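Chitinase A (Pteris ryukyuensis, PDB 4RL3) probably hydrolyses the glycosidic bonds of chitin, this chain being the catalytic domain of a longer family 18, class III chitinase. Local coordinates at residues V3-I8 with I177-F182; T27-L32 with K74-L79; N102-L107 with G139-Q144; G118-Y123 with V153-P158; K212-F217 with G244-S249. All coordinates share one frame; numbering follows the deposited sequence.

Interaction 1 (V3-I8 with I177-F182). With EDO (1,2-ethanediol), chain D.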
# COMPACT_ATOMS: atom_id res chain seq x y z
N VAL A 3 -2.32 13.24 -2.73
CA VAL A 3 -1.78 12.18 -1.88
C VAL A 3 -0.50 11.58 -2.47
O VAL A 3 -0.46 11.21 -3.64
CB VAL A 3 -2.82 11.07 -1.65
CG1 VAL A 3 -2.24 9.89 -0.88
CG2 VAL A 3 -4.03 11.65 -0.94
N PHE A 4 0.55 11.50 -1.66
CA PHE A 4 1.75 10.78 -2.06
C PHE A 4 2.00 9.71 -1.02
O PHE A 4 1.97 10.00 0.17
CB PHE A 4 2.97 11.70 -2.16
CG PHE A 4 4.23 10.95 -2.43
CD1 PHE A 4 4.48 10.44 -3.70
CD2 PHE A 4 5.12 10.65 -1.40
CE1 PHE A 4 5.61 9.70 -3.96
CE2 PHE A 4 6.25 9.91 -1.66
CZ PHE A 4 6.49 9.43 -2.93
N ARG A 5 2.25 8.48 -1.47
CA ARG A 5 2.53 7.37 -0.54
C ARG A 5 3.79 6.61 -0.91
O ARG A 5 4.13 6.48 -2.08
CB ARG A 5 1.35 6.39 -0.47
CG ARG A 5 -0.01 7.05 -0.70
CD ARG A 5 -1.16 6.08 -0.50
NE ARG A 5 -1.47 5.87 0.91
CZ ARG A 5 -2.18 4.85 1.38
NH1 ARG A 5 -2.62 3.90 0.57
NH2 ARG A 5 -2.40 4.75 2.69
N GLU A 6 4.50 6.14 0.12
CA GLU A 6 5.79 5.48 -0.01
C GLU A 6 5.79 4.20 0.83
O GLU A 6 5.76 4.27 2.06
CB GLU A 6 6.90 6.42 0.48
CG GLU A 6 8.33 5.90 0.32
CD GLU A 6 8.92 6.17 -1.05
OE1 GLU A 6 8.21 6.65 -1.95
OE2 GLU A 6 10.12 5.87 -1.21
N TYR A 7 5.84 3.04 0.17
CA TYR A 7 6.07 1.79 0.90
C TYR A 7 7.48 1.76 1.45
O TYR A 7 8.42 2.26 0.81
CB TYR A 7 5.84 0.56 0.00
CG TYR A 7 4.39 0.25 -0.30
CD1 TYR A 7 3.70 0.90 -1.33
CD2 TYR A 7 3.69 -0.70 0.44
CE1 TYR A 7 2.39 0.62 -1.61
CE2 TYR A 7 2.37 -1.00 0.16
CZ TYR A 7 1.71 -0.33 -0.86
OH TYR A 7 0.39 -0.60 -1.16
N ILE A 8 7.64 1.19 2.65
CA ILE A 8 8.95 1.12 3.29
C ILE A 8 9.05 -0.01 4.31
O ILE A 8 8.13 -0.26 5.08
CB ILE A 8 9.28 2.47 3.97
CG1 ILE A 8 10.69 2.46 4.61
CG2 ILE A 8 8.23 2.85 5.01
CD1 ILE A 8 11.20 3.83 4.93
N ILE A 177 -13.24 2.17 1.91
CA ILE A 177 -11.93 2.08 1.29
C ILE A 177 -11.62 3.43 0.65
O ILE A 177 -12.25 3.82 -0.33
CB ILE A 177 -11.87 0.94 0.25
CG1 ILE A 177 -12.04 -0.41 0.95
CG2 ILE A 177 -10.54 0.95 -0.49
CD1 ILE A 177 -12.34 -1.56 0.03
N ASP A 178 -10.64 4.12 1.19
CA ASP A 178 -10.34 5.49 0.78
C ASP A 178 -9.49 5.59 -0.46
O ASP A 178 -9.65 6.53 -1.23
CB ASP A 178 -9.64 6.21 1.92
CG ASP A 178 -10.42 6.14 3.20
OD1 ASP A 178 -11.48 6.81 3.27
OD2 ASP A 178 -9.99 5.41 4.11
N LEU A 179 -8.57 4.64 -0.64
CA LEU A 179 -7.56 4.74 -1.70
C LEU A 179 -7.29 3.38 -2.32
O LEU A 179 -7.29 2.36 -1.63
CB LEU A 179 -6.25 5.30 -1.15
CG LEU A 179 -6.28 6.71 -0.55
CD1 LEU A 179 -5.02 6.97 0.24
CD2 LEU A 179 -6.47 7.75 -1.64
N VAL A 180 -7.10 3.39 -3.64
CA VAL A 180 -6.75 2.21 -4.40
C VAL A 180 -5.32 2.39 -4.90
O VAL A 180 -5.06 3.20 -5.80
CB VAL A 180 -7.75 1.96 -5.56
CG1 VAL A 180 -7.34 0.71 -6.34
CG2 VAL A 180 -9.17 1.82 -5.02
N ASN A 181 -4.40 1.66 -4.27
CA ASN A 181 -2.99 1.64 -4.65
C ASN A 181 -2.79 0.65 -5.81
O ASN A 181 -2.19 -0.41 -5.63
CB ASN A 181 -2.09 1.19 -3.48
CG ASN A 181 -1.94 2.22 -2.36
OD1 ASN A 181 -2.64 3.24 -2.28
ND2 ASN A 181 -1.02 1.92 -1.46
N PHE A 182 -3.31 0.97 -6.99
CA PHE A 182 -3.20 0.05 -8.10
C PHE A 182 -1.73 -0.03 -8.52
O PHE A 182 -1.07 0.98 -8.69
CB PHE A 182 -4.07 0.48 -9.28
CG PHE A 182 -4.19 -0.57 -10.34
CD1 PHE A 182 -3.19 -0.71 -11.29
CD2 PHE A 182 -5.26 -1.44 -10.36
CE1 PHE A 182 -3.26 -1.69 -12.25
CE2 PHE A 182 -5.33 -2.44 -11.33
CZ PHE A 182 -4.33 -2.55 -12.27
C1 EDO D . -13.91 7.55 5.48
O1 EDO D . -12.52 7.29 5.65
C2 EDO D . -14.61 6.28 5.00
O2 EDO D . -14.63 5.29 6.04
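The hydroxyl of Y7 is gripped by two groups inside the barrel: N181 ND2 donates to Y7 OH at 2.9 Å, the hydroxyl lying close to the amide plane, and carboxylate atom D120 OD2 is the second partner. The amide stands at 79° to the tyrosine ring, and its other end is held as well. R5 NH1 reaches N181 OD1 at 2.9 Å; OD1 lies in the guanidinium plane, whereas NH1 approaches it tilted from the carbonyl plane, and the two flat groups are turned 75° apart. A bend at chi3 (79°) of R5 swings the guanidinium round to meet this oxygen. NH1 also bonds S155 OG, while NE is hydrogen-bonded to H29 ND1. Over one guanidinium face sits L179 CD1, centred, 3.7 Å from R5 CZ; at the start of strand 3-8, V3 CG1 meets the same methyl tip to tip at 4.2 Å. The segments are not neighbours in the sheet but face each other across the interior of the (βα)8 barrel. With its oxygen taken by a donor and its nitrogen by an acceptor, the N181 amide cannot flip without losing both bonds, and no carboxylate meets the buried arginine within this contact.

Interaction 2 (T27-L32 with K74-L79)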
# COMPACT_ATOMS: atom_id res chain seq x y z
N THR A 27 -0.23 15.51 1.01
CA THR A 27 -0.66 14.58 2.04
C THR A 27 0.25 13.37 1.91
O THR A 27 0.16 12.64 0.93
CB THR A 27 -2.14 14.19 1.84
OG1 THR A 27 -2.96 15.35 2.07
CG2 THR A 27 -2.58 13.09 2.77
N PHE A 28 1.14 13.17 2.88
CA PHE A 28 2.22 12.20 2.79
C PHE A 28 1.95 10.98 3.64
O PHE A 28 1.76 11.09 4.86
CB PHE A 28 3.54 12.84 3.24
CG PHE A 28 4.75 12.02 2.90
CD1 PHE A 28 5.01 10.83 3.56
CD2 PHE A 28 5.62 12.42 1.89
CE1 PHE A 28 6.12 10.07 3.23
CE2 PHE A 28 6.72 11.66 1.56
CZ PHE A 28 6.97 10.48 2.23
N HIS A 29 1.92 9.80 3.02
CA HIS A 29 1.77 8.55 3.75
C HIS A 29 2.98 7.65 3.58
O HIS A 29 3.31 7.28 2.45
CB HIS A 29 0.55 7.76 3.27
CG HIS A 29 -0.75 8.49 3.40
ND1 HIS A 29 -1.91 8.06 2.79
CD2 HIS A 29 -1.09 9.60 4.10
CE1 HIS A 29 -2.90 8.89 3.08
NE2 HIS A 29 -2.43 9.83 3.88
N PHE A 30 3.63 7.27 4.68
CA PHE A 30 4.49 6.09 4.65
C PHE A 30 3.60 4.86 4.84
O PHE A 30 2.63 4.91 5.59
CB PHE A 30 5.54 6.11 5.77
CG PHE A 30 6.63 7.12 5.57
CD1 PHE A 30 7.63 6.90 4.64
CD2 PHE A 30 6.69 8.27 6.35
CE1 PHE A 30 8.66 7.80 4.48
CE2 PHE A 30 7.72 9.18 6.18
CZ PHE A 30 8.69 8.95 5.25
N ILE A 31 3.96 3.77 4.17
CA ILE A 31 3.28 2.49 4.37
C ILE A 31 4.30 1.42 4.74
O ILE A 31 5.06 0.95 3.89
CB ILE A 31 2.49 2.06 3.12
CG1 ILE A 31 1.59 3.19 2.62
CG2 ILE A 31 1.64 0.83 3.46
CD1 ILE A 31 0.90 2.87 1.32
N LEU A 32 4.32 1.06 6.01
CA LEU A 32 5.18 -0.00 6.51
C LEU A 32 4.81 -1.32 5.85
O LEU A 32 3.64 -1.70 5.83
CB LEU A 32 5.05 -0.13 8.04
CG LEU A 32 5.68 1.02 8.81
CD1 LEU A 32 5.21 1.06 10.27
CD2 LEU A 32 7.19 0.94 8.72
N LYS A 74 1.42 10.81 7.71
CA LYS A 74 0.78 9.69 8.40
C LYS A 74 1.57 8.43 8.06
O LYS A 74 2.31 8.38 7.07
CB LYS A 74 -0.68 9.52 7.95
CG LYS A 74 -1.63 10.62 8.40
CD LYS A 74 -3.05 10.28 7.93
CE LYS A 74 -4.10 11.30 8.32
NZ LYS A 74 -5.43 10.89 7.79
N VAL A 75 1.42 7.41 8.90
CA VAL A 75 2.10 6.13 8.67
C VAL A 75 1.07 5.00 8.76
O VAL A 75 0.34 4.90 9.75
CB VAL A 75 3.28 5.90 9.65
CG1 VAL A 75 4.01 4.60 9.32
CG2 VAL A 75 4.25 7.07 9.58
N MET A 76 0.99 4.19 7.72
CA MET A 76 0.05 3.06 7.67
C MET A 76 0.85 1.76 7.65
O MET A 76 2.08 1.79 7.63
CB MET A 76 -0.86 3.21 6.44
CG MET A 76 -1.83 4.40 6.50
SD MET A 76 -1.04 5.95 6.04
CE MET A 76 -2.49 7.00 6.03
N VAL A 77 0.16 0.62 7.70
CA VAL A 77 0.84 -0.67 7.56
C VAL A 77 0.13 -1.49 6.48
O VAL A 77 -1.09 -1.50 6.42
CB VAL A 77 0.91 -1.43 8.91
CG1 VAL A 77 -0.46 -1.66 9.51
CG2 VAL A 77 1.69 -2.75 8.78
N SER A 78 0.93 -2.15 5.65
CA SER A 78 0.43 -3.02 4.60
C SER A 78 0.44 -4.48 5.05
O SER A 78 1.36 -4.93 5.73
CB SER A 78 1.29 -2.86 3.34
OG SER A 78 0.71 -3.55 2.25
N LEU A 79 -0.63 -5.19 4.68
CA LEU A 79 -0.86 -6.57 5.08
C LEU A 79 -0.55 -7.53 3.95
O LEU A 79 -1.02 -7.36 2.82
CB LEU A 79 -2.30 -6.78 5.50
CG LEU A 79 -2.94 -5.76 6.44
CD1 LEU A 79 -4.33 -6.24 6.82
CD2 LEU A 79 -2.10 -5.51 7.68
O HOH W 1 -4.75 11.27 5.04
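M76 CE settles squarely over the H29 ring, 3.3 Å from its centroid and 3° off the normal, a CH-pi contact that forms the tight part of this parallel strand pairing. The methionine chain turns at chi2 (81°), which carries the sulfur back over the ring as well: M76 SD lies 4.1 Å from the H29 centroid. Beside this core the contact slackens toward solvent. K74 runs extended alongside H29, its CB touching H29 CD2 at 3.9 Å, and one water joins the two ends, accepting from K74 NZ at 2.9 Å and meeting H29 NE2 at the ring edge. H29 ND1 turns instead to R5 NE, and K74 NZ also bonds S152 OG. Five backbone hydrogen bonds zip the strands, from K74 N to F28 O through to S78 N to L32 O, the latter 2.8 Å. On the face shared by F30, L32, V75 and V77, the packing is aliphatic, with L32 CD1 against V75 CG1 at 3.9 Å. H29, I31 and M76 look into the barrel, where R5 and Y7 of strand 3-8 and D120 of strand 118-123 pack on them; strands 3-8 and 118-123 flank the pair in the sheet.

Interaction 3 (N102-L107 with G139-Q144)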
# COMPACT_ATOMS: atom_id res chain seq x y z
N ASN A 102 -9.33 -11.95 15.34
CA ASN A 102 -7.89 -11.86 15.52
C ASN A 102 -7.24 -10.71 14.76
O ASN A 102 -6.29 -10.08 15.25
CB ASN A 102 -7.23 -13.18 15.12
CG ASN A 102 -7.30 -14.22 16.22
OD1 ASN A 102 -7.31 -13.90 17.41
ND2 ASN A 102 -7.31 -15.48 15.82
N ALA A 103 -7.75 -10.45 13.56
CA ALA A 103 -7.18 -9.40 12.72
C ALA A 103 -7.49 -8.01 13.28
O ALA A 103 -6.60 -7.16 13.40
CB ALA A 103 -7.71 -9.52 11.30
N VAL A 104 -8.75 -7.78 13.64
CA VAL A 104 -9.14 -6.48 14.19
C VAL A 104 -8.36 -6.21 15.48
O VAL A 104 -7.82 -5.11 15.66
CB VAL A 104 -10.66 -6.39 14.46
CG1 VAL A 104 -11.01 -5.10 15.20
CG2 VAL A 104 -11.42 -6.47 13.13
N SER A 105 -8.30 -7.21 16.37
CA SER A 105 -7.65 -7.03 17.66
C SER A 105 -6.13 -6.89 17.53
O SER A 105 -5.56 -5.96 18.08
CB SER A 105 -7.99 -8.17 18.62
OG SER A 105 -7.58 -9.43 18.13
N SER A 106 -5.48 -7.80 16.81
CA SER A 106 -4.03 -7.72 16.65
C SER A 106 -3.57 -6.47 15.90
O SER A 106 -2.56 -5.87 16.27
CB SER A 106 -3.43 -8.98 16.03
OG SER A 106 -3.80 -9.15 14.68
N LEU A 107 -4.31 -6.05 14.87
CA LEU A 107 -3.93 -4.82 14.16
C LEU A 107 -4.25 -3.58 14.99
O LEU A 107 -3.52 -2.60 14.93
CB LEU A 107 -4.56 -4.76 12.77
CG LEU A 107 -3.94 -5.76 11.80
CD1 LEU A 107 -4.76 -5.86 10.53
CD2 LEU A 107 -2.50 -5.39 11.46
N GLY A 139 -13.32 -7.01 4.28
CA GLY A 139 -14.36 -5.99 4.39
C GLY A 139 -14.76 -5.76 5.83
O GLY A 139 -14.91 -4.61 6.29
N GLN A 140 -14.92 -6.84 6.58
CA GLN A 140 -15.25 -6.74 8.01
C GLN A 140 -14.12 -6.09 8.80
O GLN A 140 -14.36 -5.28 9.68
CB GLN A 140 -15.56 -8.11 8.58
CG GLN A 140 -16.90 -8.67 8.15
CD GLN A 140 -17.21 -9.96 8.89
OE1 GLN A 140 -17.44 -9.94 10.10
NE2 GLN A 140 -17.20 -11.08 8.19
N LEU A 141 -12.88 -6.49 8.51
CA LEU A 141 -11.71 -5.92 9.17
C LEU A 141 -11.68 -4.39 8.99
O LEU A 141 -11.56 -3.65 9.96
CB LEU A 141 -10.44 -6.54 8.60
CG LEU A 141 -9.11 -5.90 9.00
CD1 LEU A 141 -8.90 -5.95 10.51
CD2 LEU A 141 -7.96 -6.58 8.27
N ILE A 142 -11.82 -3.94 7.75
CA ILE A 142 -11.76 -2.50 7.48
C ILE A 142 -12.94 -1.77 8.13
O ILE A 142 -12.78 -0.71 8.73
CB ILE A 142 -11.72 -2.21 5.96
CG1 ILE A 142 -10.42 -2.73 5.36
CG2 ILE A 142 -11.87 -0.72 5.70
CD1 ILE A 142 -10.42 -2.75 3.84
N THR A 143 -14.12 -2.36 8.00
CA THR A 143 -15.34 -1.75 8.51
C THR A 143 -15.25 -1.59 10.03
O THR A 143 -15.58 -0.52 10.57
CB THR A 143 -16.57 -2.59 8.12
OG1 THR A 143 -16.72 -2.59 6.70
CG2 THR A 143 -17.84 -2.05 8.77
N GLN A 144 -14.78 -2.62 10.71
CA GLN A 144 -14.62 -2.54 12.16
C GLN A 144 -13.54 -1.55 12.59
O GLN A 144 -13.74 -0.80 13.55
CB GLN A 144 -14.29 -3.90 12.76
CG GLN A 144 -15.46 -4.86 12.80
CD GLN A 144 -15.20 -6.05 13.73
OE1 GLN A 144 -14.62 -5.91 14.81
NE2 GLN A 144 -15.70 -7.20 13.34
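V104 and L141 bring the two helices closest, their CA atoms 5.7 Å apart, while the local axes approach to 9.4 Å and cross at -42°. These are neighbouring helices of the outer layer of the (βα)8 barrel, 96-114 and 131-147, running in broadly the same direction, and their packing illustrates how one leucine can fill most of a helix-helix contact. L141 sends its CD1 between three groups of the other helix: A103 CB at 3.8 Å, V104 CG2 at 3.7 Å and the backbone atom V104 N at 3.6 Å. Chi1 of 170° holds L141 CG opposite its own backbone N, and L141 and V104 pass alongside each other, pointing opposite ways. Its second branch, L141 CD2, meets L107 CD1 at 4.0 Å, the two side chains crossing at about a right angle. L79 and I119 of the strands beneath pack on the same leucine. Farther out, where the contact is less buried, the extended side chain of Q144 crosses V104, and Q144 OE1 rests 3.7 Å from both V104 CG1 and V104 CG2.

Interaction 4 (G118-Y123 with V153-P158)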
# COMPACT_ATOMS: atom_id res chain seq x y z
N GLY A 118 -3.60 3.77 9.64
CA GLY A 118 -4.37 3.00 8.68
C GLY A 118 -3.72 1.73 8.22
O GLY A 118 -2.60 1.39 8.62
N ILE A 119 -4.46 1.00 7.38
CA ILE A 119 -3.99 -0.27 6.84
C ILE A 119 -4.19 -0.31 5.33
O ILE A 119 -5.08 0.33 4.78
CB ILE A 119 -4.69 -1.49 7.49
CG1 ILE A 119 -6.20 -1.52 7.21
CG2 ILE A 119 -4.42 -1.49 8.99
CD1 ILE A 119 -6.86 -2.84 7.53
N ASP A 120 -3.33 -1.09 4.68
CA ASP A 120 -3.34 -1.31 3.24
C ASP A 120 -3.41 -2.82 3.04
O ASP A 120 -2.67 -3.57 3.68
CB ASP A 120 -2.05 -0.75 2.64
CG ASP A 120 -1.90 -1.07 1.17
OD1 ASP A 120 -2.72 -0.57 0.37
OD2 ASP A 120 -0.96 -1.80 0.80
N ILE A 121 -4.29 -3.26 2.15
CA ILE A 121 -4.49 -4.69 1.88
C ILE A 121 -3.68 -5.11 0.66
O ILE A 121 -3.96 -4.68 -0.46
CB ILE A 121 -5.98 -5.01 1.65
CG1 ILE A 121 -6.88 -4.34 2.70
CG2 ILE A 121 -6.19 -6.53 1.65
CD1 ILE A 121 -6.61 -4.67 4.16
N ASP A 122 -2.70 -5.99 0.87
CA ASP A 122 -1.76 -6.36 -0.20
C ASP A 122 -1.53 -7.87 -0.23
O ASP A 122 -0.41 -8.33 -0.47
CB ASP A 122 -0.43 -5.62 -0.02
CG ASP A 122 0.50 -5.74 -1.22
OD1 ASP A 122 -0.00 -5.86 -2.37
OD2 ASP A 122 1.75 -5.70 -1.00
N TYR A 123 -2.60 -8.64 -0.02
CA TYR A 123 -2.53 -10.07 -0.30
C TYR A 123 -2.58 -10.32 -1.79
O TYR A 123 -3.26 -9.60 -2.52
CB TYR A 123 -3.69 -10.80 0.37
CG TYR A 123 -3.58 -10.90 1.86
CD1 TYR A 123 -2.82 -11.90 2.45
CD2 TYR A 123 -4.26 -10.02 2.69
CE1 TYR A 123 -2.74 -12.02 3.83
CE2 TYR A 123 -4.17 -10.11 4.07
CZ TYR A 123 -3.41 -11.11 4.64
OH TYR A 123 -3.36 -11.19 6.02
N VAL A 153 -7.48 5.87 7.42
CA VAL A 153 -7.27 5.56 5.98
C VAL A 153 -7.17 4.06 5.77
O VAL A 153 -6.36 3.41 6.41
CB VAL A 153 -6.00 6.23 5.42
CG1 VAL A 153 -5.87 6.01 3.91
CG2 VAL A 153 -5.98 7.73 5.75
N ALA A 154 -7.99 3.53 4.87
CA ALA A 154 -7.87 2.14 4.41
C ALA A 154 -7.64 2.16 2.91
O ALA A 154 -8.26 2.96 2.18
CB ALA A 154 -9.11 1.33 4.77
N SER A 155 -6.75 1.28 2.46
CA SER A 155 -6.45 1.13 1.04
C SER A 155 -6.29 -0.32 0.65
O SER A 155 -6.13 -1.20 1.50
CB SER A 155 -5.19 1.90 0.65
OG SER A 155 -4.05 1.49 1.40
N ILE A 156 -6.38 -0.54 -0.66
CA ILE A 156 -6.14 -1.85 -1.25
C ILE A 156 -5.05 -1.67 -2.30
O ILE A 156 -4.92 -0.59 -2.86
CB ILE A 156 -7.42 -2.47 -1.87
CG1 ILE A 156 -8.09 -1.52 -2.86
CG2 ILE A 156 -8.40 -2.82 -0.76
CD1 ILE A 156 -9.14 -2.20 -3.71
N ALA A 157 -4.30 -2.74 -2.56
CA ALA A 157 -3.16 -2.67 -3.50
C ALA A 157 -3.27 -3.72 -4.63
O ALA A 157 -2.48 -4.65 -4.71
CB ALA A 157 -1.85 -2.83 -2.73
N PRO A 158 -4.27 -3.56 -5.52
CA PRO A 158 -4.51 -4.59 -6.52
C PRO A 158 -3.63 -4.48 -7.76
O PRO A 158 -2.96 -3.47 -7.97
CB PRO A 158 -5.95 -4.34 -6.93
CG PRO A 158 -6.12 -2.87 -6.77
CD PRO A 158 -5.31 -2.52 -5.54
O HOH W 2 -4.01 2.90 4.01
O HOH W 3 -2.28 -7.52 -4.59
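Strands 118-123 and 153-156 run parallel, 11° apart, joined by four backbone hydrogen bonds from I119 N to V153 O through to A157 N to I121 O. The chemical centre of the pairing is a short side-chain bond: S155 OG donates to D120 OD1 at 2.7 Å, arriving on the anti side of the carboxylate, 17° out of its plane. Chi1 of D120 (174°) brings the carboxylate toward strand 153-156, and chi2 then presents OD1 to it, leaving OD2 to face S78 OG and Y7 OH. S155 OG is itself a junction, meeting R5 NH1 and accepting from a water at 3.0 Å that also donates to I119 O. With an alanine in place of D120, S155 would probably lose its acceptor, and Y7 and S78 the carboxylate oxygen they share, leaving the hydroxyls fewer bonds to fix their orientation. Farther along, A157 CB lies 3.6 Å from D122 OD1. On the opposite face of the sheet the contact is apolar, I121 CB touching I156 CG2 at 4.1 Å, with helices 131-147 and 163-173 packed over it. G118 fits closely, since a beta carbon there would collide with V153 O. The unit is a beta-alpha-beta element of the barrel, and D120 and D122 match the first two acids of the DxDxE signature that, in family 18 chitinases, lies in the active site.

Interaction 5 (K212-F217 with G244-S249). With EDO (1,2-ethanediol), chain C.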
# COMPACT_ATOMS: atom_id res chain seq x y z
N LYS A 212 -10.35 7.64 -6.53
CA LYS A 212 -9.58 7.03 -5.45
C LYS A 212 -8.36 6.27 -5.96
O LYS A 212 -7.63 5.66 -5.18
CB LYS A 212 -10.47 6.06 -4.67
CG LYS A 212 -11.60 6.75 -3.93
CD LYS A 212 -12.45 5.75 -3.16
CE LYS A 212 -13.33 6.43 -2.13
NZ LYS A 212 -14.32 5.49 -1.56
N VAL A 213 -8.14 6.27 -7.27
CA VAL A 213 -7.14 5.39 -7.85
C VAL A 213 -5.82 6.14 -8.07
O VAL A 213 -5.73 7.03 -8.90
CB VAL A 213 -7.64 4.74 -9.17
CG1 VAL A 213 -6.60 3.76 -9.70
CG2 VAL A 213 -8.96 4.03 -8.93
N LEU A 214 -4.80 5.77 -7.30
CA LEU A 214 -3.48 6.40 -7.40
C LEU A 214 -2.65 5.81 -8.53
O LEU A 214 -2.71 4.62 -8.79
CB LEU A 214 -2.72 6.26 -6.08
CG LEU A 214 -3.45 6.76 -4.83
CD1 LEU A 214 -2.62 6.45 -3.61
CD2 LEU A 214 -3.76 8.24 -4.93
N ALA A 215 -1.89 6.66 -9.21
CA ALA A 215 -0.88 6.20 -10.14
C ALA A 215 0.31 5.72 -9.35
O ALA A 215 0.46 6.05 -8.17
CB ALA A 215 -0.46 7.32 -11.08
N SER A 216 1.17 4.93 -9.98
CA SER A 216 2.34 4.38 -9.31
C SER A 216 3.44 3.93 -10.25
O SER A 216 3.23 3.74 -11.47
CB SER A 216 1.95 3.20 -8.42
OG SER A 216 1.34 2.17 -9.17
N PHE A 217 4.62 3.79 -9.67
CA PHE A 217 5.75 3.18 -10.32
C PHE A 217 6.67 2.52 -9.30
O PHE A 217 6.54 2.76 -8.10
CB PHE A 217 6.51 4.19 -11.21
CG PHE A 217 7.00 5.44 -10.50
CD1 PHE A 217 8.21 5.44 -9.83
CD2 PHE A 217 6.26 6.61 -10.54
CE1 PHE A 217 8.67 6.59 -9.20
CE2 PHE A 217 6.71 7.76 -9.92
CZ PHE A 217 7.92 7.74 -9.24
N GLY A 244 -3.40 11.22 -6.80
CA GLY A 244 -2.13 11.02 -6.13
C GLY A 244 -1.27 9.99 -6.80
O GLY A 244 -1.65 9.42 -7.84
N ILE A 245 -0.12 9.75 -6.19
CA ILE A 245 0.90 8.83 -6.70
C ILE A 245 1.47 8.06 -5.53
O ILE A 245 1.67 8.62 -4.45
CB ILE A 245 2.06 9.60 -7.38
CG1 ILE A 245 1.56 10.40 -8.59
CG2 ILE A 245 3.17 8.66 -7.82
CD1 ILE A 245 2.57 11.36 -9.15
N PHE A 246 1.75 6.77 -5.72
CA PHE A 246 2.59 6.04 -4.76
C PHE A 246 3.77 5.34 -5.42
O PHE A 246 3.74 5.04 -6.62
CB PHE A 246 1.77 5.07 -3.89
CG PHE A 246 1.37 3.79 -4.59
CD1 PHE A 246 0.22 3.74 -5.35
CD2 PHE A 246 2.14 2.64 -4.47
CE1 PHE A 246 -0.16 2.56 -5.98
CE2 PHE A 246 1.78 1.47 -5.11
CZ PHE A 246 0.63 1.42 -5.87
N ILE A 247 4.79 5.06 -4.61
CA ILE A 247 6.02 4.41 -5.05
C ILE A 247 6.29 3.18 -4.23
O ILE A 247 6.16 3.19 -3.00
CB ILE A 247 7.22 5.38 -4.96
CG1 ILE A 247 7.06 6.50 -6.00
CG2 ILE A 247 8.55 4.64 -5.13
CD1 ILE A 247 8.07 7.62 -5.85
N PHE A 248 6.61 2.09 -4.92
CA PHE A 248 7.17 0.90 -4.31
C PHE A 248 8.64 0.86 -4.75
O PHE A 248 8.92 0.53 -5.91
CB PHE A 248 6.40 -0.32 -4.81
CG PHE A 248 6.64 -1.55 -3.99
CD1 PHE A 248 5.90 -1.77 -2.83
CD2 PHE A 248 7.61 -2.46 -4.35
CE1 PHE A 248 6.12 -2.88 -2.06
CE2 PHE A 248 7.83 -3.58 -3.57
CZ PHE A 248 7.09 -3.78 -2.42
N SER A 249 9.61 1.21 -3.90
CA SER A 249 9.47 1.45 -2.46
C SER A 249 10.68 2.25 -2.01
O SER A 249 11.67 2.36 -2.74
CB SER A 249 9.50 0.12 -1.72
OG SER A 249 10.71 -0.59 -1.99
C1 EDO C . 8.87 -2.89 0.34
O1 EDO C . 9.35 -2.25 1.54
C2 EDO C . 9.95 -3.75 -0.32
O2 EDO C . 10.97 -2.94 -0.88
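This contact closes the beta-alpha-beta unit of strand 215-218, helix 226-238 and strand 244-248. F246 lays its ring beneath S216, whose CB stands over one face, 3.4 Å from the centroid and 17° off the normal, while L214 CB comes to the ring edge, 3.9 Å from F246 CD1. The chi1 of F246 (76°) sets CG between backbone N and carbonyl carbon, which swings the ring toward strand 215-218. Replacing F246 by an alanine is likely to open a gap under S216 CB and beside L214 CB, removing the ring both pack on. On the other face of the sheet, with A215 and I245, F217 lies alongside I247, with I247 CD1 3.4 Å from F217 CZ and I247 CG1 over the ring. Packing is tight where L214 CD2 sits 3.4 Å from G244 CA. The backbone ladder is firm at F246 N to A215 O, 2.9 Å, but weak at F217 N to F246 O. The strand ends at a cis peptide before S249, whose OG caps the following helix at G252 N and shares a 2.6 Å hydrogen bond with O2 of an ethanediol, probably from the crystallisation liquor, that may mark a pocket beside F248. S216 OG also bonds F182 O. Strand 3-8 lies beside strand 244-248, R5 touching L214 and F246, while helices 226-238 and 261-271 cover I245 and F217.

Overall arrangement
From the N terminus, strand 3-8 opens the longest loop, which interaction 1 shuts only at 177-182. Within that span lie three other contacts. Interaction 2 closes first, pairing 27-32 with 74-79 around helix 60-69. Interactions 3 and 4 then cross, their segments alternating: helix 96-114, strand 118-123, helix 131-147, strand 153-156, so the outer helices and the inner strands are laced together, with I142 resting on A154. Interaction 5 follows in series after interaction 1, and strand 244-248 adjoins strand 3-8, closing the barrel. Interactions 1, 2 and 4 meet near D120, while interactions 3 and 5 stand about 24 Å apart between centres.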